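Local coordinates for Lys-gingipain W83 (Porphyromonas gingivalis, PDB 4ITC), which cleaves proteins after lysine as a secreted protease that may act as a virulence factor, here represented by its K1 cleaved adhesin domain, a calcium-binding module with hemolytic activity in vitro, at residues N10-S15 and N62-P67. Numbering follows the deposited sequence.
Sequences NGIPAS and NYLITP. With CA (calcium ion), chain B; GAI (guanidine), chain G.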
loop_
_atom_site.group_PDB
_atom_site.type_symbol
_atom_site.label_atom_id
_atom_site.label_comp_id
_atom_site.label_asym_id
_atom_site.label_seq_id
_atom_site.Cartn_x
_atom_site.Cartn_y
_atom_site.Cartn_z
ATOM N N ASN A 10 -7.875 13.218 -1.131
ATOM C CA ASN A 10 -7.080 14.441 -1.223
ATOM C C ASN A 10 -5.637 14.230 -0.810
ATOM O O ASN A 10 -5.046 15.001 -0.064
ATOM C CB ASN A 10 -7.769 15.549 -0.420
ATOM C CG ASN A 10 -9.051 15.987 -1.087
ATOM O OD1 ASN A 10 -10.151 15.633 -0.666
ATOM N ND2 ASN A 10 -8.893 16.685 -2.160
ATOM N N GLY A 11 -5.056 13.137 -1.291
ATOM C CA GLY A 11 -3.655 12.899 -1.084
ATOM C C GLY A 11 -3.373 12.210 0.247
ATOM O O GLY A 11 -4.248 11.677 0.905
ATOM N N ILE A 12 -2.096 12.232 0.598
ATOM C CA ILE A 12 -1.619 11.611 1.825
ATOM C C ILE A 12 -1.552 12.685 2.919
ATOM O O ILE A 12 -0.763 13.628 2.829
ATOM C CB ILE A 12 -0.230 11.008 1.622
ATOM C CG1 ILE A 12 -0.253 9.997 0.458
ATOM C CG2 ILE A 12 0.229 10.337 2.926
ATOM C CD1 ILE A 12 1.109 9.497 0.062
ATOM N N PRO A 13 -2.368 12.534 3.970
ATOM C CA PRO A 13 -2.310 13.549 5.021
ATOM C C PRO A 13 -0.956 13.611 5.708
ATOM O O PRO A 13 -0.267 12.588 5.814
ATOM C CB PRO A 13 -3.408 13.134 5.985
ATOM C CG PRO A 13 -4.287 12.211 5.246
ATOM C CD PRO A 13 -3.443 11.554 4.200
ATOM N N ALA A 14 -0.541 14.779 6.197
ATOM C CA ALA A 14 0.731 14.931 6.882
ATOM C C ALA A 14 0.875 14.104 8.144
ATOM O O ALA A 14 1.980 13.923 8.631
ATOM C CB ALA A 14 0.981 16.407 7.197
ATOM N N SER A 15 -0.238 13.620 8.701
ATOM C CA SER A 15 -0.195 12.761 9.875
ATOM C C SER A 15 0.293 11.342 9.520
ATOM O O SER A 15 0.698 10.610 10.421
ATOM C CB SER A 15 -1.566 12.681 10.512
ATOM O OG SER A 15 -2.538 12.354 9.529
ATOM N N ASN A 62 9.827 1.251 -0.025
ATOM C CA ASN A 62 9.028 2.457 0.325
ATOM C C ASN A 62 7.981 2.104 1.359
ATOM O O ASN A 62 7.207 1.125 1.152
ATOM C CB ASN A 62 8.312 3.032 -0.876
ATOM C CG ASN A 62 9.216 3.360 -2.083
ATOM O OD1 ASN A 62 10.443 3.661 -1.953
ATOM N ND2 ASN A 62 8.588 3.393 -3.278
ATOM N N TYR A 63 7.874 2.915 2.394
ATOM C CA TYR A 63 6.950 2.702 3.498
ATOM C C TYR A 63 5.927 3.800 3.527
ATOM O O TYR A 63 6.245 4.970 3.336
ATOM C CB TYR A 63 7.635 2.716 4.841
ATOM C CG TYR A 63 8.645 1.597 5.123
ATOM C CD1 TYR A 63 9.879 1.559 4.534
ATOM C CD2 TYR A 63 8.348 0.623 6.049
ATOM C CE1 TYR A 63 10.778 0.561 4.829
ATOM C CE2 TYR A 63 9.245 -0.372 6.354
ATOM C CZ TYR A 63 10.477 -0.374 5.740
ATOM O OH TYR A 63 11.393 -1.343 6.055
ATOM N N LEU A 64 4.678 3.418 3.779
ATOM C CA LEU A 64 3.570 4.343 4.059
ATOM C C LEU A 64 3.032 3.906 5.418
ATOM O O LEU A 64 2.605 2.750 5.581
ATOM C CB LEU A 64 2.502 4.222 2.990
ATOM C CG LEU A 64 1.230 5.019 3.228
ATOM C CD1 LEU A 64 1.455 6.520 3.238
ATOM C CD2 LEU A 64 0.183 4.629 2.200
ATOM N N ILE A 65 3.031 4.836 6.374
ATOM C CA ILE A 65 2.794 4.500 7.762
ATOM C C ILE A 65 1.655 5.341 8.321
ATOM O O ILE A 65 1.619 6.553 8.109
ATOM C CB ILE A 65 4.088 4.743 8.580
ATOM C CG1 ILE A 65 5.227 3.817 8.081
ATOM C CG2 ILE A 65 3.879 4.524 10.080
ATOM C CD1 ILE A 65 6.607 4.346 8.355
ATOM N N THR A 66 0.739 4.677 9.011
ATOM C CA THR A 66 -0.380 5.346 9.679
ATOM C C THR A 66 0.036 6.352 10.732
ATOM O O THR A 66 1.137 6.324 11.257
ATOM C CB THR A 66 -1.331 4.337 10.336
ATOM O OG1 THR A 66 -0.642 3.728 11.427
ATOM C CG2 THR A 66 -1.884 3.292 9.340
ATOM N N PRO A 67 -0.891 7.269 11.049
ATOM C CA PRO A 67 -0.751 7.962 12.316
ATOM C C PRO A 67 -0.762 6.979 13.488
ATOM O O PRO A 67 -1.123 5.799 13.327
ATOM C CB PRO A 67 -2.021 8.852 12.341
ATOM C CG PRO A 67 -2.530 8.932 10.981
ATOM C CD PRO A 67 -2.129 7.638 10.344
HETATM CA CA CA B . 12.220 4.696 -3.170
HETATM C C GAI G . 3.314 12.274 3.689
HETATM N N1 GAI G . 4.159 11.619 4.363
HETATM N N2 GAI G . 2.196 12.745 4.237
HETATM N N3 GAI G . 3.555 12.508 2.397
HETATM O O HOH W 1 11.748 3.471 -5.219
#
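The loop 10-15 runs past strand 62-65 and its exit, the CA path from Ile12 to Ser15 making 39° with that from Leu64 to Pro67, and the two backbones close from 9.2 Å between the CA atoms of Ile12 and Leu64 to 5.4 Å between those of Ser15 and Pro67. This is the beta sandwich of the cleaved adhesin domain: the loop leads into strand 17-20, an outermost strand of its sheet, which pairs antiparallel with 62-65.

At the wider end the contact is apolar. Ile12 sets CG2 anti to its backbone N (chi1 -57° for CG1), and this methyl meets Leu64 CD1 at 4.0 Å. Branching at CB suits the place, because CG2 can reach Leu64 and a bound guanidine while CG1 takes another direction. Both residues also touch Val45 of the other large sheet, consistent with packing between the sheets. CG2 lies 3.4 Å from guanidine N2, which makes a weak, long hydrogen bond to Ile12 O; the guanidine is also hydrogen-bonded to Trp16 O and Thr18 OG1, and Pro13 O lies 2.9 Å from its N2.

At the start of the strand, Asn62 gives OD1 to a calcium ion at 2.4 Å, joining Asp20, Asp22, Asp24, the carbonyl of His26 and a water. Its ND2 is held by Ser47 OG, which helps fix the amide's rotation.

Where the two segments come closest, Ser15 and Pro67 meet by van der Waals contact. Pro67, past the last strand residue, offers a compact ring and no N-H. Thr66 OG1 donates a hydrogen bond to Pro67 O, within the segment. Ser15 O lies 3.6 Å from Pro67 CA, and Ser15 OG rests 3.7 Å from Pro67 CG.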